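Local coordinates for protein alpha-glucosidase ([Eubacterium] rectale, PDB 6PNR) that probably hydrolyses alpha-sulfoquinovosides, the glycosides of the sulfonated sugar found in sulfolipids, as a member of glycosyl hydrolase family 31, at residues 184-189 and 408-413; 288-293 and 326-331; 346-351 and 396-401. All blocks are in the same frame, centred on the assembly; numbering follows the deposited sequence.

From the N terminus, the chain passes through 184-189, at the start of strand 188-194 and still within the N-terminal sheets; the loop opened there is closed by contact 1 only at 408-413, the start of helix 408-429, and both other contacts are nested in it. Contact 2 closes first, tying 288-293, after strand 285-287, to the beginning of helix 328-335. Contact 3 then opens at 346-351 and closes at 396-401, in series with contact 2. Contact 2 meets contact 3 where Tyr-330 OH packs on Leu-349 CD2 (3.6 Å), and contact 3 meets contact 1 through Pro-408. Contacts 2 and 3 tie together segments following strands 285-287, 322-324 and 386-389; contact 1 joins helix 408-429 to the N-terminal sheets.

Contact 1. Residues 184-189 and 408-413; sequences STAYAD and PMIEHN
Thr-185 makes the short direct bond of this contact: its OG1 donates to Ile-410 O over 2.6 Å. The C=O...donor angle of 140° and a tilt of 28° from the carbonyl plane show that the hydroxyl comes in obliquely. With chi1 at 69°, OG1 sits between the backbone N and the carbonyl carbon of its own residue, and from there it also lies against Ile-410 CG2 at 3.4 Å. The two side chains cross at about a right angle. On the same tightly packed part, Ala-186 CB meets Ile-410 CD1 at 3.6 Å, the apolar contact here, while the Asn-413 side chain points in under the loop. Its ND2 lies 3.2 Å from Thr-185 O and 3.3 Å from Ala-186 O, but both bonds are bent and weak. The firmer hold on this amide lies outside, where OD1 accepts from Thr-135 N and ND2 also reaches Ile-133 O.

Toward Met-409 the fit is looser, and water replaces direct contact. One water donates to both Thr-185 O and Met-409 O and accepts from Asn-413 N; a second accepts from Tyr-187 N and donates to Met-409 O at 2.8 Å. Met-409 O, 4.0 Å from Tyr-187 N, is thus reached through solvent molecules, and Met-409 itself is partly exposed, with its side chain against strand 29-41. The loop has its own brace, since Ala-186 N donates to Ser-184 OG. This is an ST turn just before strand 188-194, seated on the first turn of helix 408-429: an interface of the kind that joins the N-terminal beta-sandwich of family 31 enzymes to their catalytic barrel.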
loop_
_atom_site.group_PDB
_atom_site.type_symbol
_atom_site.label_atom_id
_atom_site.label_comp_id
_atom_site.label_asym_id
_atom_site.label_seq_id
_atom_site.Cartn_x
_atom_site.Cartn_y
_atom_site.Cartn_z
ATOM N N SER A 184 -10.368 3.033 -25.885
ATOM C CA SER A 184 -9.757 1.767 -25.504
ATOM C C SER A 184 -10.464 1.251 -24.258
ATOM O O SER A 184 -10.882 2.035 -23.407
ATOM C CB SER A 184 -8.261 1.932 -25.228
ATOM O OG SER A 184 -7.710 0.748 -24.668
ATOM N N THR A 185 -10.591 -0.068 -24.153
ATOM C CA THR A 185 -11.065 -0.666 -22.912
ATOM C C THR A 185 -9.947 -1.387 -22.179
ATOM O O THR A 185 -10.222 -2.168 -21.259
ATOM C CB THR A 185 -12.250 -1.610 -23.153
ATOM O OG1 THR A 185 -11.808 -2.772 -23.860
ATOM C CG2 THR A 185 -13.357 -0.900 -23.951
ATOM N N ALA A 186 -8.692 -1.128 -22.549
ATOM C CA ALA A 186 -7.577 -1.672 -21.796
ATOM C C ALA A 186 -7.526 -1.035 -20.411
ATOM O O ALA A 186 -8.167 -0.017 -20.148
ATOM C CB ALA A 186 -6.258 -1.429 -22.534
ATOM N N TYR A 187 -6.766 -1.662 -19.513
ATOM C CA TYR A 187 -6.363 -0.972 -18.296
ATOM C C TYR A 187 -5.752 0.368 -18.669
ATOM O O TYR A 187 -4.974 0.463 -19.619
ATOM C CB TYR A 187 -5.344 -1.808 -17.506
ATOM C CG TYR A 187 -4.881 -1.173 -16.206
ATOM C CD1 TYR A 187 -3.874 -0.211 -16.190
ATOM C CD2 TYR A 187 -5.458 -1.539 -14.990
ATOM C CE1 TYR A 187 -3.446 0.371 -14.986
ATOM C CE2 TYR A 187 -5.032 -0.975 -13.789
ATOM C CZ TYR A 187 -4.027 -0.026 -13.795
ATOM O OH TYR A 187 -3.613 0.545 -12.608
ATOM N N ALA A 188 -6.117 1.407 -17.929
ATOM C CA ALA A 188 -5.492 2.709 -18.088
ATOM C C ALA A 188 -5.246 3.310 -16.715
ATOM O O ALA A 188 -5.753 2.826 -15.700
ATOM C CB ALA A 188 -6.344 3.654 -18.948
ATOM N N ASP A 189 -4.449 4.377 -16.691
ATOM C CA ASP A 189 -4.185 5.119 -15.459
ATOM C C ASP A 189 -4.007 6.583 -15.842
ATOM O O ASP A 189 -2.992 6.944 -16.445
ATOM C CB ASP A 189 -2.951 4.570 -14.736
ATOM C CG ASP A 189 -2.736 5.191 -13.351
ATOM O OD1 ASP A 189 -3.384 6.204 -13.021
ATOM O OD2 ASP A 189 -1.913 4.649 -12.576
ATOM N N PRO A 408 -8.726 -11.139 -22.038
ATOM C CA PRO A 408 -9.516 -10.612 -20.915
ATOM C C PRO A 408 -8.939 -9.333 -20.333
ATOM O O PRO A 408 -9.665 -8.606 -19.643
ATOM C CB PRO A 408 -9.491 -11.763 -19.903
ATOM C CG PRO A 408 -8.233 -12.518 -20.245
ATOM C CD PRO A 408 -8.175 -12.472 -21.736
ATOM N N MET A 409 -7.667 -9.015 -20.609
ATOM C CA MET A 409 -7.133 -7.708 -20.231
ATOM C C MET A 409 -7.808 -6.574 -20.998
ATOM O O MET A 409 -7.742 -5.417 -20.571
ATOM C CB MET A 409 -5.621 -7.670 -20.454
ATOM C CG MET A 409 -4.816 -8.569 -19.501
ATOM S SD MET A 409 -4.995 -8.093 -17.780
ATOM C CE MET A 409 -4.347 -6.423 -17.794
ATOM N N ILE A 410 -8.469 -6.887 -22.107
ATOM C CA ILE A 410 -9.217 -5.913 -22.883
ATOM C C ILE A 410 -10.714 -6.034 -22.630
ATOM O O ILE A 410 -11.413 -5.025 -22.566
ATOM C CB ILE A 410 -8.902 -6.084 -24.385
ATOM C CG1 ILE A 410 -7.407 -5.907 -24.663
ATOM C CG2 ILE A 410 -9.769 -5.152 -25.240
ATOM C CD1 ILE A 410 -6.860 -4.544 -24.335
ATOM N N GLU A 411 -11.223 -7.264 -22.483
ATOM C CA GLU A 411 -12.659 -7.450 -22.314
ATOM C C GLU A 411 -13.144 -7.167 -20.897
ATOM O O GLU A 411 -14.352 -6.969 -20.710
ATOM C CB GLU A 411 -13.062 -8.871 -22.713
ATOM C CG GLU A 411 -12.775 -9.210 -24.164
ATOM C CD GLU A 411 -13.784 -8.612 -25.115
ATOM O OE1 GLU A 411 -14.485 -7.649 -24.731
ATOM O OE2 GLU A 411 -13.890 -9.120 -26.252
ATOM N N HIS A 412 -12.245 -7.146 -19.905
ATOM C CA HIS A 412 -12.662 -6.899 -18.525
ATOM C C HIS A 412 -13.439 -5.592 -18.401
ATOM O O HIS A 412 -14.558 -5.571 -17.872
ATOM C CB HIS A 412 -11.455 -6.890 -17.586
ATOM C CG HIS A 412 -11.803 -6.474 -16.191
ATOM N ND1 HIS A 412 -12.234 -7.368 -15.235
ATOM C CD2 HIS A 412 -11.846 -5.251 -15.609
ATOM C CE1 HIS A 412 -12.501 -6.720 -14.115
ATOM N NE2 HIS A 412 -12.276 -5.434 -14.316
ATOM N N ASN A 413 -12.861 -4.482 -18.885
ATOM C CA ASN A 413 -13.561 -3.203 -18.817
ATOM C C ASN A 413 -14.697 -3.127 -19.819
ATOM O O ASN A 413 -15.574 -2.270 -19.681
ATOM C CB ASN A 413 -12.606 -2.040 -19.067
ATOM C CG ASN A 413 -11.661 -1.787 -17.898
ATOM O OD1 ASN A 413 -11.963 -2.119 -16.752
ATOM N ND2 ASN A 413 -10.515 -1.179 -18.191
HETATM O O HOH W 1 -10.277 -4.460 -19.696
HETATM O O HOH W 2 -5.456 -3.922 -20.171
#

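Contact 2. Residues 288-293 and 326-331; sequences QWDWKY and DGELYK. With 9VH ([(3~{S},4~{R},5~{R})-4,5-bis(oxidanyl)piperidin-3-yl]methanesulfonic acid), chain C.
Asp-290 faces the start of helix 328-335 and gives one carboxylate oxygen to each of two backbone amides. OD1 accepts from Leu-329 N at 2.9 Å on its syn side, whereas OD2 takes Glu-328 N, also at 2.9 Å, from well above the carboxylate plane. A first torsion of -170° extends the carboxyl group away from the backbone N and carries it to the helix end, where Gly-327 holds the N-cap position. Two donors fix the carboxylate's rotation, and the helix end would be expected to stabilise its negative charge.

Gln-288 is also extended at chi1 but bends at chi2, turning its amide toward Asp-326. NE2 donates to Asp-326 OD1 at 3.0 Å in a nearly straight bond (171°). The acceptor lies in the plane of the Gln-288 amide, while NE2 reaches the carboxylate on the syn side but tilted from its plane. Arg-279 joins both from outside, bound by Gln-288 OE1 and Asp-326 OD2. On the other flank, Leu-329 CD1 rests against Trp-291 CB at 4.1 Å and Lys-292 CG at 3.9 Å. It also covers Trp-291 N, a buried amide with no polar partner in the model.

Trp-289, between Gln-288 and Asp-290 in sequence, turns its indole the other way. Its NE1 donates at the ring edge to the inhibitor's sulfonate O3 (3.2 Å, nearly straight), with Arg-286, Gln-273 and His-523 also bonding the inhibitor. The loop after strand 285-287 thus joins helix 328-335, in the insertion between barrel strands 314-319 and 386-389, to the sulfonate end of a sulfoquinovosidase active site.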
loop_
_atom_site.group_PDB
_atom_site.type_symbol
_atom_site.label_atom_id
_atom_site.label_comp_id
_atom_site.label_asym_id
_atom_site.label_seq_id
_atom_site.Cartn_x
_atom_site.Cartn_y
_atom_site.Cartn_z
ATOM N N GLN A 288 -30.338 -16.185 -4.992
ATOM C CA GLN A 288 -30.085 -17.357 -5.828
ATOM C C GLN A 288 -29.985 -16.907 -7.285
ATOM O O GLN A 288 -30.959 -16.387 -7.844
ATOM C CB GLN A 288 -31.195 -18.398 -5.626
ATOM C CG GLN A 288 -31.159 -19.604 -6.563
ATOM C CD GLN A 288 -29.940 -20.502 -6.385
ATOM O OE1 GLN A 288 -29.081 -20.269 -5.534
ATOM N NE2 GLN A 288 -29.866 -21.541 -7.199
ATOM N N TRP A 289 -28.812 -17.103 -7.906
ATOM C CA TRP A 289 -28.543 -16.523 -9.234
ATOM C C TRP A 289 -29.027 -17.475 -10.333
ATOM O O TRP A 289 -28.262 -18.154 -11.024
ATOM C CB TRP A 289 -27.065 -16.174 -9.383
ATOM C CG TRP A 289 -26.612 -15.069 -8.447
ATOM C CD1 TRP A 289 -27.354 -14.466 -7.465
ATOM C CD2 TRP A 289 -25.326 -14.442 -8.415
ATOM N NE1 TRP A 289 -26.601 -13.518 -6.820
ATOM C CE2 TRP A 289 -25.356 -13.479 -7.386
ATOM C CE3 TRP A 289 -24.152 -14.595 -9.162
ATOM C CZ2 TRP A 289 -24.269 -12.677 -7.089
ATOM C CZ3 TRP A 289 -23.067 -13.801 -8.857
ATOM C CH2 TRP A 289 -23.135 -12.848 -7.831
ATOM N N ASP A 290 -30.349 -17.492 -10.486
ATOM C CA ASP A 290 -31.044 -18.333 -11.459
ATOM C C ASP A 290 -32.319 -17.569 -11.825
ATOM O O ASP A 290 -33.284 -17.587 -11.060
ATOM C CB ASP A 290 -31.344 -19.696 -10.847
ATOM C CG ASP A 290 -31.839 -20.711 -11.865
ATOM O OD1 ASP A 290 -31.576 -20.541 -13.076
ATOM O OD2 ASP A 290 -32.492 -21.686 -11.435
ATOM N N TRP A 291 -32.305 -16.881 -12.971
ATOM C CA TRP A 291 -33.214 -15.753 -13.224
ATOM C C TRP A 291 -34.592 -16.198 -13.725
ATOM O O TRP A 291 -35.053 -15.801 -14.794
ATOM C CB TRP A 291 -32.565 -14.784 -14.206
ATOM C CG TRP A 291 -31.116 -14.567 -13.894
ATOM C CD1 TRP A 291 -30.049 -14.777 -14.730
ATOM C CD2 TRP A 291 -30.567 -14.144 -12.642
ATOM N NE1 TRP A 291 -28.870 -14.500 -14.070
ATOM C CE2 TRP A 291 -29.163 -14.100 -12.792
ATOM C CE3 TRP A 291 -31.123 -13.785 -11.407
ATOM C CZ2 TRP A 291 -28.311 -13.718 -11.753
ATOM C CZ3 TRP A 291 -30.266 -13.394 -10.378
ATOM C CH2 TRP A 291 -28.885 -13.362 -10.560
ATOM N N LYS A 292 -35.247 -17.027 -12.908
ATOM C CA LYS A 292 -36.653 -17.395 -13.032
ATOM C C LYS A 292 -37.277 -17.247 -11.657
ATOM O O LYS A 292 -36.605 -17.473 -10.647
ATOM C CB LYS A 292 -36.829 -18.842 -13.520
ATOM C CG LYS A 292 -35.998 -19.159 -14.757
ATOM C CD LYS A 292 -36.448 -20.434 -15.463
ATOM C CE LYS A 292 -36.084 -21.684 -14.702
ATOM N NZ LYS A 292 -36.446 -22.895 -15.499
ATOM N N TYR A 293 -38.555 -16.858 -11.601
ATOM C CA TYR A 293 -39.117 -16.571 -10.289
ATOM C C TYR A 293 -39.164 -17.848 -9.459
ATOM O O TYR A 293 -39.216 -18.964 -9.985
ATOM C CB TYR A 293 -40.487 -15.901 -10.391
ATOM C CG TYR A 293 -41.693 -16.790 -10.605
ATOM C CD1 TYR A 293 -42.141 -17.079 -11.887
ATOM C CD2 TYR A 293 -42.428 -17.281 -9.523
ATOM C CE1 TYR A 293 -43.256 -17.868 -12.100
ATOM C CE2 TYR A 293 -43.553 -18.081 -9.727
ATOM C CZ TYR A 293 -43.959 -18.364 -11.023
ATOM O OH TYR A 293 -45.071 -19.148 -11.256
ATOM N N ASP A 326 -25.742 -24.436 -9.418
ATOM C CA ASP A 326 -26.789 -25.405 -9.115
ATOM C C ASP A 326 -28.144 -24.976 -9.664
ATOM O O ASP A 326 -29.165 -25.570 -9.303
ATOM C CB ASP A 326 -26.862 -25.695 -7.605
ATOM C CG ASP A 326 -27.325 -24.494 -6.769
ATOM O OD1 ASP A 326 -27.547 -23.400 -7.330
ATOM O OD2 ASP A 326 -27.472 -24.652 -5.530
ATOM N N GLY A 327 -28.179 -23.971 -10.555
ATOM C CA GLY A 327 -29.438 -23.480 -11.071
ATOM C C GLY A 327 -29.863 -24.123 -12.389
ATOM O O GLY A 327 -29.066 -24.716 -13.116
ATOM N N GLU A 328 -31.154 -23.964 -12.699
ATOM C CA GLU A 328 -31.693 -24.488 -13.951
ATOM C C GLU A 328 -31.074 -23.790 -15.160
ATOM O O GLU A 328 -30.670 -24.443 -16.127
ATOM C CB GLU A 328 -33.219 -24.342 -13.969
ATOM C CG GLU A 328 -33.954 -25.361 -13.098
ATOM C CD GLU A 328 -33.747 -26.800 -13.583
ATOM O OE1 GLU A 328 -34.097 -27.097 -14.753
ATOM O OE2 GLU A 328 -33.216 -27.626 -12.802
ATOM N N LEU A 329 -31.003 -22.462 -15.137
ATOM C CA LEU A 329 -30.436 -21.771 -16.289
ATOM C C LEU A 329 -28.945 -22.059 -16.434
ATOM O O LEU A 329 -28.436 -22.118 -17.559
ATOM C CB LEU A 329 -30.716 -20.270 -16.187
ATOM C CG LEU A 329 -32.183 -19.898 -16.441
ATOM C CD1 LEU A 329 -32.425 -18.412 -16.193
ATOM C CD2 LEU A 329 -32.615 -20.288 -17.865
ATOM N N TYR A 330 -28.226 -22.264 -15.325
ATOM C CA TYR A 330 -26.837 -22.702 -15.436
ATOM C C TYR A 330 -26.738 -24.017 -16.198
ATOM O O TYR A 330 -25.870 -24.185 -17.062
ATOM C CB TYR A 330 -26.201 -22.856 -14.054
ATOM C CG TYR A 330 -24.801 -23.420 -14.112
ATOM C CD1 TYR A 330 -24.575 -24.791 -14.092
ATOM C CD2 TYR A 330 -23.701 -22.579 -14.210
ATOM C CE1 TYR A 330 -23.293 -25.305 -14.170
ATOM C CE2 TYR A 330 -22.421 -23.085 -14.284
ATOM C CZ TYR A 330 -22.220 -24.447 -14.263
ATOM O OH TYR A 330 -20.937 -24.942 -14.331
ATOM N N LYS A 331 -27.612 -24.973 -15.873
ATOM C CA LYS A 331 -27.560 -26.278 -16.527
ATOM C C LYS A 331 -27.733 -26.135 -18.034
ATOM O O LYS A 331 -26.973 -26.717 -18.816
ATOM C CB LYS A 331 -28.633 -27.191 -15.930
ATOM C CG LYS A 331 -28.674 -28.601 -16.514
ATOM C CD LYS A 331 -29.914 -29.372 -16.031
ATOM C CE LYS A 331 -30.124 -30.661 -16.837
ATOM N NZ LYS A 331 -31.408 -31.352 -16.512
HETATM O O1 9VH C . -26.312 -10.443 -2.482
HETATM S S1 9VH C . -26.408 -10.509 -3.930
HETATM O O2 9VH C . -25.095 -10.439 -4.522
HETATM O O3 9VH C . -27.199 -11.640 -4.351
HETATM C C1 9VH C . -27.296 -9.046 -4.389
HETATM C C2 9VH C . -26.558 -7.733 -4.094
HETATM C C3 9VH C . -25.452 -7.572 -5.125
HETATM N N1 9VH C . -24.808 -6.262 -5.223
HETATM C C4 9VH C . -25.778 -5.173 -5.334
HETATM C C5 9VH C . -26.753 -5.221 -4.169
HETATM O O4 9VH C . -27.672 -4.140 -4.314
HETATM C C6 9VH C . -27.510 -6.541 -4.171
HETATM O O5 9VH C . -28.436 -6.587 -3.088
HETATM O O HOH W 3 -28.148 -20.715 -12.328
#

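Contact 3. Residues 346-351 and 396-401; sequences SDYLVD and PTDDIC
Tyr-348 receives Pro-396 over one face of its ring: Pro-396 CG lies 3.8 Å from the ring centroid and 23° off the normal, a CH-pi contact. The proline is shifted toward the hydroxyl end, which puts CG 3.5 Å from CZ. At that end the phenol OH donates to Asp-398 OD1 over 2.9 Å, using the syn lone pair, with ring and carboxylate planes 33° apart. Along the ring edge, Asp-399 O comes within 3.3 Å of Tyr-348 CD2. Farther back Ile-400 crosses the tyrosine at about a right angle, its CB 3.8 Å from CD2. Tyr-348 thus fills a bend of the 396-401 loop, with the ring and its hydroxyl touching four of the loop's residues. The first torsion of -163° is what sends the ring out from the 346-351 backbone into that bend. Val-350 adds a lighter touch, CG2 to Pro-396 CD at 4.3 Å.

The second shell sets these groups in place. Asp-399 points its OD1 at Ala-343 N, and backbone bonds of Tyr-348 with Ala-340 and of Cys-401 with Thr-341 hold both segments to the 340-343 chain, from which Lys-342 makes a cation-pi contact with the tyrosine. Pro-396 is backed by Met-40 of strand 29-41.

Chemically, Asp-398 is exposed and therefore probably ionised, and the hydrogen bond it accepts from the phenol is consistent with this. Asp-399 O, by contrast, is buried here without a hydrogen-bond partner in the model and meets the carbon edge of the ring, which carries a slight positive charge and may partly compensate it.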
loop_
_atom_site.group_PDB
_atom_site.type_symbol
_atom_site.label_atom_id
_atom_site.label_comp_id
_atom_site.label_asym_id
_atom_site.label_seq_id
_atom_site.Cartn_x
_atom_site.Cartn_y
_atom_site.Cartn_z
ATOM N N SER A 346 -12.530 -26.277 -19.723
ATOM C CA SER A 346 -13.674 -26.329 -18.820
ATOM C C SER A 346 -14.293 -24.943 -18.649
ATOM O O SER A 346 -13.666 -23.918 -18.923
ATOM C CB SER A 346 -13.259 -26.885 -17.458
ATOM O OG SER A 346 -12.267 -26.072 -16.846
ATOM N N ASP A 347 -15.546 -24.920 -18.193
ATOM C CA ASP A 347 -16.175 -23.646 -17.869
ATOM C C ASP A 347 -15.483 -23.013 -16.670
ATOM O O ASP A 347 -15.150 -23.686 -15.691
ATOM C CB ASP A 347 -17.663 -23.822 -17.578
ATOM C CG ASP A 347 -18.447 -24.227 -18.800
ATOM O OD1 ASP A 347 -17.932 -24.016 -19.923
ATOM O OD2 ASP A 347 -19.573 -24.751 -18.639
ATOM N N TYR A 348 -15.236 -21.714 -16.762
ATOM C CA TYR A 348 -14.630 -20.990 -15.657
ATOM C C TYR A 348 -15.704 -20.751 -14.602
ATOM O O TYR A 348 -16.761 -20.190 -14.906
ATOM C CB TYR A 348 -14.023 -19.682 -16.163
ATOM C CG TYR A 348 -13.024 -19.033 -15.229
ATOM C CD1 TYR A 348 -13.334 -18.796 -13.896
ATOM C CD2 TYR A 348 -11.764 -18.660 -15.684
ATOM C CE1 TYR A 348 -12.416 -18.195 -13.043
ATOM C CE2 TYR A 348 -10.846 -18.063 -14.839
ATOM C CZ TYR A 348 -11.180 -17.835 -13.515
ATOM O OH TYR A 348 -10.271 -17.243 -12.664
ATOM N N LEU A 349 -15.457 -21.204 -13.377
ATOM C CA LEU A 349 -16.373 -20.990 -12.263
ATOM C C LEU A 349 -15.757 -19.944 -11.346
ATOM O O LEU A 349 -14.736 -20.201 -10.705
ATOM C CB LEU A 349 -16.658 -22.289 -11.514
ATOM C CG LEU A 349 -17.620 -23.249 -12.230
ATOM C CD1 LEU A 349 -17.953 -24.432 -11.353
ATOM C CD2 LEU A 349 -18.892 -22.528 -12.633
ATOM N N VAL A 350 -16.369 -18.764 -11.298
ATOM C CA VAL A 350 -15.890 -17.667 -10.466
ATOM C C VAL A 350 -16.486 -17.796 -9.069
ATOM O O VAL A 350 -17.695 -18.017 -8.912
ATOM C CB VAL A 350 -16.246 -16.311 -11.095
ATOM C CG1 VAL A 350 -15.779 -15.154 -10.200
ATOM C CG2 VAL A 350 -15.633 -16.201 -12.506
ATOM N N ASP A 351 -15.636 -17.635 -8.050
ATOM C CA ASP A 351 -16.059 -17.657 -6.651
ATOM C C ASP A 351 -16.607 -16.287 -6.264
ATOM O O ASP A 351 -15.870 -15.293 -6.247
ATOM C CB ASP A 351 -14.879 -18.044 -5.757
ATOM C CG ASP A 351 -15.254 -18.137 -4.280
ATOM O OD1 ASP A 351 -16.452 -18.052 -3.942
ATOM O OD2 ASP A 351 -14.343 -18.296 -3.443
ATOM N N PRO A 396 -12.391 -12.352 -14.758
ATOM C CA PRO A 396 -10.991 -12.600 -14.404
ATOM C C PRO A 396 -10.088 -12.420 -15.612
ATOM O O PRO A 396 -10.534 -12.290 -16.751
ATOM C CB PRO A 396 -10.991 -14.046 -13.901
ATOM C CG PRO A 396 -12.175 -14.668 -14.557
ATOM C CD PRO A 396 -13.191 -13.586 -14.805
ATOM N N THR A 397 -8.782 -12.397 -15.343
ATOM C CA THR A 397 -7.794 -12.225 -16.395
ATOM C C THR A 397 -6.800 -13.374 -16.470
ATOM O O THR A 397 -5.937 -13.369 -17.353
ATOM C CB THR A 397 -7.009 -10.925 -16.188
ATOM O OG1 THR A 397 -6.255 -11.021 -14.969
ATOM C CG2 THR A 397 -7.938 -9.726 -16.129
ATOM N N ASP A 398 -6.883 -14.348 -15.568
ATOM C CA ASP A 398 -5.763 -15.262 -15.387
ATOM C C ASP A 398 -5.790 -16.388 -16.410
ATOM O O ASP A 398 -4.768 -16.687 -17.038
ATOM C CB ASP A 398 -5.750 -15.815 -13.952
ATOM C CG ASP A 398 -7.083 -16.446 -13.531
ATOM O OD1 ASP A 398 -8.024 -16.502 -14.349
ATOM O OD2 ASP A 398 -7.186 -16.896 -12.368
ATOM N N ASP A 399 -6.948 -17.008 -16.609
ATOM C CA ASP A 399 -7.002 -18.263 -17.343
ATOM C C ASP A 399 -8.404 -18.406 -17.940
ATOM O O ASP A 399 -9.184 -19.299 -17.608
ATOM C CB ASP A 399 -6.652 -19.434 -16.423
ATOM C CG ASP A 399 -6.606 -20.757 -17.149
ATOM O OD1 ASP A 399 -6.788 -20.767 -18.383
ATOM O OD2 ASP A 399 -6.384 -21.786 -16.475
ATOM N N ILE A 400 -8.740 -17.511 -18.864
ATOM C CA ILE A 400 -10.094 -17.451 -19.388
ATOM C C ILE A 400 -10.043 -17.125 -20.873
ATOM O O ILE A 400 -9.143 -16.423 -21.348
ATOM C CB ILE A 400 -10.943 -16.430 -18.599
ATOM C CG1 ILE A 400 -12.431 -16.587 -18.917
ATOM C CG2 ILE A 400 -10.450 -15.018 -18.839
ATOM C CD1 ILE A 400 -13.343 -15.934 -17.879
ATOM N N CYS A 401 -11.007 -17.677 -21.609
ATOM C CA CYS A 401 -11.088 -17.555 -23.059
ATOM C C CYS A 401 -12.473 -17.048 -23.433
ATOM O O CYS A 401 -13.483 -17.573 -22.956
ATOM C CB CYS A 401 -10.810 -18.905 -23.752
ATOM S SG CYS A 401 -9.162 -19.621 -23.423
#